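Local coordinates for protein beta-glucosidase (Chaetomella raphigera, PDB 6JXG) that probably hydrolyses terminal, non-reducing beta-D-glucosyl residues with release of beta-D-glucose, as a family 3 glycoside hydrolase of cellulose degradation, at residues G62-Q67 and E442-V447; K116-G121 and N455-W460; V335-K340 and P569-G574. All coordinates share one frame; numbering follows the deposited sequence.

Contact 1. Residues G62-Q67 and E442-V447; sequences GIRFVQ and EGYITV
R64 and Y444 meet across the junction of the two large domains of a family 3 glycoside hydrolase, one reaching from the TIM-barrel-like N-terminal domain and the other from the C-terminal domain. In this family the active site is built where these domains face each other. It is a contact of long side chains: the CA atoms of R64 and E442, the closest pair, are still 14.3 Å apart.

The polar part is indirect. R64 NH2 lies 3.4 Å from Y444 OH, but the angle is too poor for a hydrogen bond, and the hydroxyl meets the guanidinium obliquely, the guanidinium and phenol ring planes being 42° apart. D371 supplies the missing link, its OD1 in a salt bridge with R64 NH2 and its OD2 hydrogen-bonded to Y444 OH. With a second salt bridge from NH1 to D58, the buried guanidinium is gripped at both terminal nitrogens, which should restrict its rotation. The chain of R64 runs straight from CG to NE, CG standing opposite the backbone N (chi1 -166°), which carries the guanidinium out to the phenol; Y444 comes from the opposite direction. R64 NH1 also stands 6.2 Å from E442 OE2, but E442 is engaged by R166 (salt bridge through OE1) and S385 (hydrogen bond to OE2).

Flat groups add packing. F65 CZ sits 3.2 Å above one face of the guanidinium plane, offset toward its rim, while R64 CG lies over a face of the F65 ring. In the other segment the carboxylate carbon CD of E442 lies in the plane of the Y444 ring, at its edge.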
loop_
_atom_site.group_PDB
_atom_site.type_symbol
_atom_site.label_atom_id
_atom_site.label_comp_id
_atom_site.label_asym_id
_atom_site.label_seq_id
_atom_site.Cartn_x
_atom_site.Cartn_y
_atom_site.Cartn_z
ATOM N N GLY A 62 -7.326 -7.651 3.965
ATOM C CA GLY A 62 -8.137 -8.767 4.414
ATOM C C GLY A 62 -9.600 -8.405 4.402
ATOM O O GLY A 62 -9.974 -7.202 4.342
ATOM N N ILE A 63 -10.439 -9.437 4.545
ATOM C CA ILE A 63 -11.894 -9.210 4.463
ATOM C C ILE A 63 -12.328 -8.562 5.762
ATOM O O ILE A 63 -12.041 -9.106 6.881
ATOM C CB ILE A 63 -12.665 -10.524 4.340
ATOM C CG1 ILE A 63 -12.063 -11.455 3.283
ATOM C CG2 ILE A 63 -14.150 -10.212 4.084
ATOM C CD1 ILE A 63 -11.857 -10.840 1.916
ATOM N N ARG A 64 -12.925 -7.382 5.672
ATOM C CA ARG A 64 -13.434 -6.688 6.845
ATOM C C ARG A 64 -14.764 -7.346 7.365
ATOM O O ARG A 64 -15.561 -7.867 6.582
ATOM C CB ARG A 64 -13.665 -5.244 6.488
ATOM C CG ARG A 64 -13.885 -4.317 7.682
ATOM C CD ARG A 64 -14.154 -2.901 7.129
ATOM N NE ARG A 64 -14.463 -2.046 8.263
ATOM C CZ ARG A 64 -15.082 -0.847 8.175
ATOM N NH1 ARG A 64 -15.468 -0.329 7.014
ATOM N NH2 ARG A 64 -15.323 -0.198 9.302
ATOM N N PHE A 65 -14.889 -7.375 8.683
ATOM C CA PHE A 65 -16.076 -7.803 9.475
ATOM C C PHE A 65 -16.220 -9.342 9.572
ATOM O O PHE A 65 -16.561 -9.882 10.635
ATOM C CB PHE A 65 -17.404 -7.157 8.978
ATOM C CG PHE A 65 -17.438 -5.641 9.054
ATOM C CD1 PHE A 65 -17.378 -4.987 10.278
ATOM C CD2 PHE A 65 -17.595 -4.859 7.939
ATOM C CE1 PHE A 65 -17.433 -3.608 10.383
ATOM C CE2 PHE A 65 -17.676 -3.456 8.063
ATOM C CZ PHE A 65 -17.600 -2.847 9.282
ATOM N N VAL A 66 -16.039 -10.044 8.475
ATOM C CA VAL A 66 -16.295 -11.478 8.416
ATOM C C VAL A 66 -15.296 -12.290 9.250
ATOM O O VAL A 66 -14.084 -12.027 9.263
ATOM C CB VAL A 66 -16.258 -11.933 6.950
ATOM C CG1 VAL A 66 -16.584 -13.396 6.794
ATOM C CG2 VAL A 66 -17.202 -11.110 6.122
ATOM N N GLN A 67 -15.808 -13.291 9.972
ATOM C CA GLN A 67 -14.985 -14.127 10.764
ATOM C C GLN A 67 -14.318 -15.218 9.894
ATOM O O GLN A 67 -14.744 -15.486 8.723
ATOM C CB GLN A 67 -15.769 -14.739 11.933
ATOM C CG GLN A 67 -16.450 -13.769 12.838
ATOM C CD GLN A 67 -15.461 -12.763 13.352
ATOM O OE1 GLN A 67 -14.490 -13.152 13.949
ATOM N NE2 GLN A 67 -15.652 -11.466 13.049
ATOM N N GLU A 442 -7.648 5.876 9.619
ATOM C CA GLU A 442 -8.584 6.647 8.896
ATOM C C GLU A 442 -9.243 7.732 9.775
ATOM O O GLU A 442 -9.471 7.555 10.972
ATOM C CB GLU A 442 -9.652 5.696 8.283
ATOM C CG GLU A 442 -10.578 6.399 7.324
ATOM C CD GLU A 442 -11.515 5.445 6.576
ATOM O OE1 GLU A 442 -12.409 5.958 5.863
ATOM O OE2 GLU A 442 -11.234 4.237 6.564
ATOM N N GLY A 443 -9.502 8.846 9.166
ATOM C CA GLY A 443 -9.980 10.010 9.921
ATOM C C GLY A 443 -11.449 10.040 10.350
ATOM O O GLY A 443 -12.027 11.105 10.354
ATOM N N TYR A 444 -12.013 8.911 10.785
ATOM C CA TYR A 444 -13.299 8.923 11.484
ATOM C C TYR A 444 -13.157 8.439 12.886
ATOM O O TYR A 444 -14.137 8.373 13.579
ATOM C CB TYR A 444 -14.418 8.189 10.742
ATOM C CG TYR A 444 -14.239 6.712 10.640
ATOM C CD1 TYR A 444 -14.796 5.877 11.565
ATOM C CD2 TYR A 444 -13.580 6.136 9.531
ATOM C CE1 TYR A 444 -14.635 4.469 11.505
ATOM C CE2 TYR A 444 -13.389 4.759 9.467
ATOM C CZ TYR A 444 -13.915 3.942 10.474
ATOM O OH TYR A 444 -13.727 2.590 10.368
ATOM N N ILE A 445 -11.942 8.113 13.323
ATOM C CA ILE A 445 -11.677 7.592 14.629
ATOM C C ILE A 445 -10.530 8.426 15.236
ATOM O O ILE A 445 -9.524 8.703 14.573
ATOM C CB ILE A 445 -11.164 6.141 14.493
ATOM C CG1 ILE A 445 -12.262 5.212 13.929
ATOM C CG2 ILE A 445 -10.797 5.581 15.856
ATOM C CD1 ILE A 445 -11.819 3.788 13.671
ATOM N N THR A 446 -10.710 8.864 16.473
ATOM C CA THR A 446 -9.657 9.570 17.253
ATOM C C THR A 446 -9.050 8.620 18.278
ATOM O O THR A 446 -9.755 8.007 19.056
ATOM C CB THR A 446 -10.336 10.729 18.028
ATOM O OG1 THR A 446 -10.841 11.650 17.077
ATOM C CG2 THR A 446 -9.352 11.483 18.955
ATOM N N VAL A 447 -7.739 8.486 18.262
ATOM C CA VAL A 447 -7.023 7.715 19.238
ATOM C C VAL A 447 -5.903 8.583 19.801
ATOM O O VAL A 447 -5.148 9.224 19.061
ATOM C CB VAL A 447 -6.456 6.408 18.628
ATOM C CG1 VAL A 447 -5.746 5.596 19.703
ATOM C CG2 VAL A 447 -7.523 5.552 17.920
#

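Contact 2. Residues K116-G121 and N455-W460; sequences KIPEAG and NSLAPW
Van der Waals packing of L457 against P118 and the side chain of E119 joins two connecting loops of the family 3 glycosidase fold: 116-121, within the TIM-barrel-like N-terminal domain, and 455-460, which leads into helix 463-471 of the C-terminal domain. No hydrogen bond passes between the segments. Each loop is shaped by a turn of its own. A type I beta turn runs from I117 to A120, closed by A120 N donating to I117 O at 2.9 Å, and it puts P118 and E119 at the corner where the other loop arrives. Facing it, S456 forms an ST turn, its OG accepting from A458 N at 3.2 Å in a fairly straight bond (163°).

The leucine fits against this corner with both branches, its side chain running at about a right angle to those of proline and glutamate. L457 CD2 is 4.0 Å from P118 CB and 3.8 Å from E119 CG, while CD1 is turned toward P118 CG. E119 closes in through a bend at its second torsion (chi2 87°), which folds the carboxylate back against the leucine, although its CB does not point that way. The leucine thus lies over a face of the carboxylate, with the CG methylene of E119 beside it.

Y540 also touches the buried leucine. R454, just before 455-460, holds the turn by polar bonds, NH2 to P118 O and a backbone bond with E119. Across the contact itself, the carboxylate oxygen E119 OE2 comes to 3.7 Å from L457 CG.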
loop_
_atom_site.group_PDB
_atom_site.type_symbol
_atom_site.label_atom_id
_atom_site.label_comp_id
_atom_site.label_asym_id
_atom_site.label_seq_id
_atom_site.Cartn_x
_atom_site.Cartn_y
_atom_site.Cartn_z
ATOM N N LYS A 116 2.956 11.081 0.773
ATOM C CA LYS A 116 3.816 12.251 0.640
ATOM C C LYS A 116 4.017 12.984 1.980
ATOM O O LYS A 116 5.079 13.639 2.177
ATOM C CB LYS A 116 3.251 13.242 -0.405
ATOM C CG LYS A 116 3.138 14.691 0.115
ATOM C CD LYS A 116 2.008 15.343 -0.495
ATOM C CE LYS A 116 1.201 16.326 0.259
ATOM N NZ LYS A 116 1.662 17.710 0.260
ATOM N N ILE A 117 3.031 12.864 2.866
ATOM C CA ILE A 117 3.074 13.462 4.232
ATOM C C ILE A 117 3.288 12.356 5.229
ATOM O O ILE A 117 2.405 11.496 5.432
ATOM C CB ILE A 117 1.795 14.261 4.592
ATOM C CG1 ILE A 117 1.546 15.365 3.570
ATOM C CG2 ILE A 117 1.857 14.749 6.031
ATOM C CD1 ILE A 117 0.171 15.949 3.617
ATOM N N PRO A 118 4.462 12.342 5.870
ATOM C CA PRO A 118 4.802 11.151 6.685
ATOM C C PRO A 118 3.825 10.868 7.859
ATOM O O PRO A 118 3.658 9.691 8.282
ATOM C CB PRO A 118 6.217 11.444 7.157
ATOM C CG PRO A 118 6.371 12.915 7.015
ATOM C CD PRO A 118 5.498 13.390 5.907
ATOM N N GLU A 119 3.181 11.919 8.346
ATOM C CA GLU A 119 2.230 11.816 9.425
ATOM C C GLU A 119 0.862 11.289 8.989
ATOM O O GLU A 119 0.024 10.956 9.832
ATOM C CB GLU A 119 1.942 13.194 10.068
ATOM C CG GLU A 119 3.158 13.802 10.770
ATOM C CD GLU A 119 4.067 14.632 9.855
ATOM O OE1 GLU A 119 3.896 14.632 8.610
ATOM O OE2 GLU A 119 5.042 15.283 10.424
ATOM N N ALA A 120 0.569 11.347 7.719
ATOM C CA ALA A 120 -0.783 11.087 7.289
ATOM C C ALA A 120 -1.286 9.685 7.640
ATOM O O ALA A 120 -0.550 8.675 7.680
ATOM C CB ALA A 120 -0.973 11.450 5.829
ATOM N N GLY A 121 -2.549 9.620 8.037
ATOM C CA GLY A 121 -2.972 8.479 8.854
ATOM C C GLY A 121 -3.202 7.137 8.151
ATOM O O GLY A 121 -3.251 6.112 8.829
ATOM N N ASN A 455 0.083 13.309 15.026
ATOM C CA ASN A 455 0.352 14.678 15.387
ATOM C C ASN A 455 1.857 14.911 15.534
ATOM O O ASN A 455 2.308 16.010 15.790
ATOM C CB ASN A 455 -0.518 15.105 16.565
ATOM C CG ASN A 455 -0.119 14.490 17.893
ATOM O OD1 ASN A 455 -0.863 14.630 18.907
ATOM N ND2 ASN A 455 1.014 13.867 17.952
ATOM N N SER A 456 2.669 13.871 15.340
ATOM C CA SER A 456 4.129 13.987 15.457
ATOM C C SER A 456 4.692 12.770 14.788
ATOM O O SER A 456 3.926 11.893 14.400
ATOM C CB SER A 456 4.622 13.985 16.891
ATOM O OG SER A 456 4.452 12.682 17.428
ATOM N N LEU A 457 6.021 12.733 14.704
ATOM C CA LEU A 457 6.804 11.569 14.248
ATOM C C LEU A 457 7.606 10.918 15.422
ATOM O O LEU A 457 8.675 10.288 15.263
ATOM C CB LEU A 457 7.714 11.972 13.093
ATOM C CG LEU A 457 7.015 12.422 11.795
ATOM C CD1 LEU A 457 8.090 12.795 10.799
ATOM C CD2 LEU A 457 6.077 11.384 11.157
ATOM N N ALA A 458 7.037 11.059 16.612
ATOM C CA ALA A 458 7.564 10.477 17.838
ATOM C C ALA A 458 6.896 9.139 18.134
ATOM O O ALA A 458 5.690 8.999 17.893
ATOM C CB ALA A 458 7.310 11.456 18.983
ATOM N N PRO A 459 7.614 8.187 18.743
ATOM C CA PRO A 459 6.925 6.979 19.198
ATOM C C PRO A 459 5.693 7.223 20.097
ATOM O O PRO A 459 5.661 8.176 20.882
ATOM C CB PRO A 459 8.022 6.216 19.947
ATOM C CG PRO A 459 9.276 6.620 19.281
ATOM C CD PRO A 459 9.067 8.089 19.017
ATOM N N TRP A 460 4.642 6.408 19.913
ATOM C CA TRP A 460 3.440 6.497 20.705
ATOM C C TRP A 460 3.697 5.915 22.085
ATOM O O TRP A 460 4.701 5.207 22.321
ATOM C CB TRP A 460 2.335 5.679 19.954
ATOM C CG TRP A 460 1.626 6.468 18.901
ATOM C CD1 TRP A 460 2.176 7.364 18.009
ATOM C CD2 TRP A 460 0.213 6.544 18.726
ATOM N NE1 TRP A 460 1.209 7.953 17.275
ATOM C CE2 TRP A 460 -0.019 7.488 17.687
ATOM C CE3 TRP A 460 -0.884 5.951 19.382
ATOM C CZ2 TRP A 460 -1.314 7.828 17.256
ATOM C CZ3 TRP A 460 -2.175 6.298 18.945
ATOM C CH2 TRP A 460 -2.362 7.196 17.886
#

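Contact 3. Residues V335-K340 and P569-G574; sequences VLLTNK and PRFEFG
The phenyl ring of F571 is held between carbon atoms on both faces: L337 CB lies 4.0 Å above one, and CG of its neighbour R570 lies 3.6 Å above the other, each offset toward the rim. The approach of L337 is a CH-pi contact, with CB 18° off the ring normal. Both methyls of the leucine extend it along the same ring, L337 CD1 reaching F571 CD2 at 4.0 Å and L337 CD2 lying near F571 CG.

Farther out on the ring the backbone joins in. L337 O comes to 3.6 Å from F571 CE1, and this carbonyl is hydrogen-bonded to Y575 OH, whose own ring also meets F571. T338 approaches obliquely with CG2, 3.9 Å from F571 CZ. The methyl stands opposite its own carbonyl carbon, since OG1 takes the place between N and C (chi1 61°). L493 of helix 490-493 touches both T338 and F571.

Both touching sites sit on classic beta bulges: L337 and T338 together face I501, and R570 and F571 form the other. The contact thus packs segment 569-574 onto strand 335-339, the outermost, antiparallel strand of the six-stranded sheet characteristic of the alpha/beta sandwich domain in family 3 glycosidases.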
loop_
_atom_site.group_PDB
_atom_site.type_symbol
_atom_site.label_atom_id
_atom_site.label_comp_id
_atom_site.label_asym_id
_atom_site.label_seq_id
_atom_site.Cartn_x
_atom_site.Cartn_y
_atom_site.Cartn_z
ATOM N N VAL A 335 12.826 -4.560 8.485
ATOM C CA VAL A 335 14.016 -3.900 8.084
ATOM C C VAL A 335 14.936 -3.792 9.298
ATOM O O VAL A 335 14.555 -3.220 10.315
ATOM C CB VAL A 335 13.714 -2.488 7.533
ATOM C CG1 VAL A 335 15.008 -1.840 7.065
ATOM C CG2 VAL A 335 12.708 -2.592 6.403
ATOM N N LEU A 336 16.133 -4.357 9.207
ATOM C CA LEU A 336 17.141 -4.139 10.231
ATOM C C LEU A 336 17.840 -2.809 10.055
ATOM O O LEU A 336 18.469 -2.588 9.023
ATOM C CB LEU A 336 18.142 -5.323 10.224
ATOM C CG LEU A 336 19.237 -5.420 11.306
ATOM C CD1 LEU A 336 18.633 -5.557 12.711
ATOM C CD2 LEU A 336 20.259 -6.551 11.042
ATOM N N LEU A 337 17.736 -1.926 11.072
ATOM C CA LEU A 337 18.319 -0.577 10.969
ATOM C C LEU A 337 19.705 -0.387 11.552
ATOM O O LEU A 337 20.526 0.344 10.974
ATOM C CB LEU A 337 17.378 0.521 11.562
ATOM C CG LEU A 337 16.016 0.671 10.836
ATOM C CD1 LEU A 337 15.150 1.736 11.565
ATOM C CD2 LEU A 337 16.134 1.058 9.358
ATOM N N THR A 338 19.970 -1.026 12.671
ATOM C CA THR A 338 21.315 -0.997 13.291
ATOM C C THR A 338 21.541 -2.358 13.873
ATOM O O THR A 338 20.595 -3.022 14.257
ATOM C CB THR A 338 21.466 0.044 14.449
ATOM O OG1 THR A 338 20.567 -0.269 15.497
ATOM C CG2 THR A 338 21.101 1.427 14.015
ATOM N N ASN A 339 22.806 -2.773 13.986
ATOM C CA ASN A 339 23.167 -4.007 14.630
ATOM C C ASN A 339 24.671 -3.970 14.955
ATOM O O ASN A 339 25.482 -4.182 14.088
ATOM C CB ASN A 339 22.896 -5.142 13.648
ATOM C CG ASN A 339 23.058 -6.508 14.275
ATOM O OD1 ASN A 339 23.073 -6.647 15.486
ATOM N ND2 ASN A 339 23.195 -7.534 13.450
ATOM N N LYS A 340 25.018 -3.584 16.142
ATOM C CA LYS A 340 26.413 -3.405 16.551
ATOM C C LYS A 340 27.033 -4.714 17.008
ATOM O O LYS A 340 26.485 -5.356 17.909
ATOM C CB LYS A 340 26.446 -2.431 17.689
ATOM C CG LYS A 340 25.956 -1.045 17.301
ATOM C CD LYS A 340 26.181 -0.072 18.449
ATOM C CE LYS A 340 25.145 1.034 18.578
ATOM N NZ LYS A 340 25.617 2.308 17.979
ATOM N N PRO A 569 19.508 12.059 5.431
ATOM C CA PRO A 569 18.514 11.449 6.274
ATOM C C PRO A 569 19.256 10.677 7.306
ATOM O O PRO A 569 20.492 10.504 7.165
ATOM C CB PRO A 569 17.758 10.509 5.279
ATOM C CG PRO A 569 18.638 10.314 4.076
ATOM C CD PRO A 569 19.704 11.373 4.142
ATOM N N ARG A 570 18.541 10.101 8.275
ATOM C CA ARG A 570 19.177 9.170 9.185
ATOM C C ARG A 570 19.273 7.812 8.527
ATOM O O ARG A 570 20.353 7.235 8.459
ATOM C CB ARG A 570 18.454 9.120 10.490
ATOM C CG ARG A 570 18.913 8.011 11.406
ATOM C CD ARG A 570 20.440 8.129 11.694
ATOM N NE ARG A 570 20.718 9.330 12.451
ATOM C CZ ARG A 570 21.897 9.951 12.499
ATOM N NH1 ARG A 570 22.945 9.500 11.837
ATOM N NH2 ARG A 570 22.027 11.048 13.215
ATOM N N PHE A 571 18.149 7.293 8.032
ATOM C CA PHE A 571 18.142 6.075 7.227
ATOM C C PHE A 571 17.365 6.418 5.946
ATOM O O PHE A 571 16.211 6.882 6.026
ATOM C CB PHE A 571 17.477 4.954 7.983
ATOM C CG PHE A 571 18.129 4.659 9.321
ATOM C CD1 PHE A 571 19.426 4.193 9.357
ATOM C CD2 PHE A 571 17.418 4.812 10.498
ATOM C CE1 PHE A 571 20.053 3.896 10.604
ATOM C CE2 PHE A 571 18.018 4.500 11.715
ATOM C CZ PHE A 571 19.341 4.063 11.754
ATOM N N GLU A 572 18.039 6.264 4.801
ATOM C CA GLU A 572 17.480 6.614 3.533
ATOM C C GLU A 572 16.452 5.609 3.002
ATOM O O GLU A 572 16.431 4.407 3.373
ATOM C CB GLU A 572 18.616 6.809 2.517
ATOM C CG GLU A 572 19.336 5.523 2.137
ATOM C CD GLU A 572 20.537 5.122 3.010
ATOM O OE1 GLU A 572 20.703 5.651 4.129
ATOM O OE2 GLU A 572 21.274 4.233 2.555
ATOM N N PHE A 573 15.626 6.092 2.090
ATOM C CA PHE A 573 14.777 5.219 1.278
ATOM C C PHE A 573 15.633 4.105 0.680
ATOM O O PHE A 573 16.681 4.379 0.137
ATOM C CB PHE A 573 14.101 6.043 0.200
ATOM C CG PHE A 573 13.251 5.255 -0.791
ATOM C CD1 PHE A 573 11.878 4.986 -0.549
ATOM C CD2 PHE A 573 13.827 4.737 -1.943
ATOM C CE1 PHE A 573 11.108 4.251 -1.447
ATOM C CE2 PHE A 573 13.038 4.032 -2.861
ATOM C CZ PHE A 573 11.675 3.795 -2.618
ATOM N N GLY A 574 15.150 2.873 0.810
ATOM C CA GLY A 574 15.811 1.700 0.246
ATOM C C GLY A 574 16.893 1.103 1.097
ATOM O O GLY A 574 17.514 0.108 0.732
#

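In the fold
Contacts 1 and 2 both join the N-terminal and C-terminal domains, whereas contact 3 works within the C-terminal domain, between the outermost strand 335-339 and the later segment 569-574. Their chemistry follows their place, though none of the three has a hydrogen bond directly between its segments. Contact 1, partly buried, is bridged through D371; contact 2, also partly buried, is van der Waals packing of a leucine on a turn; contact 3 is buried and built on an aromatic ring. The segments of the first two touch at one point, V447 O packing 3.6 Å from W460 CH2. Contact 3 stands apart, its nearest atoms about 11 Å from contact 2 and about 21 Å from contact 1.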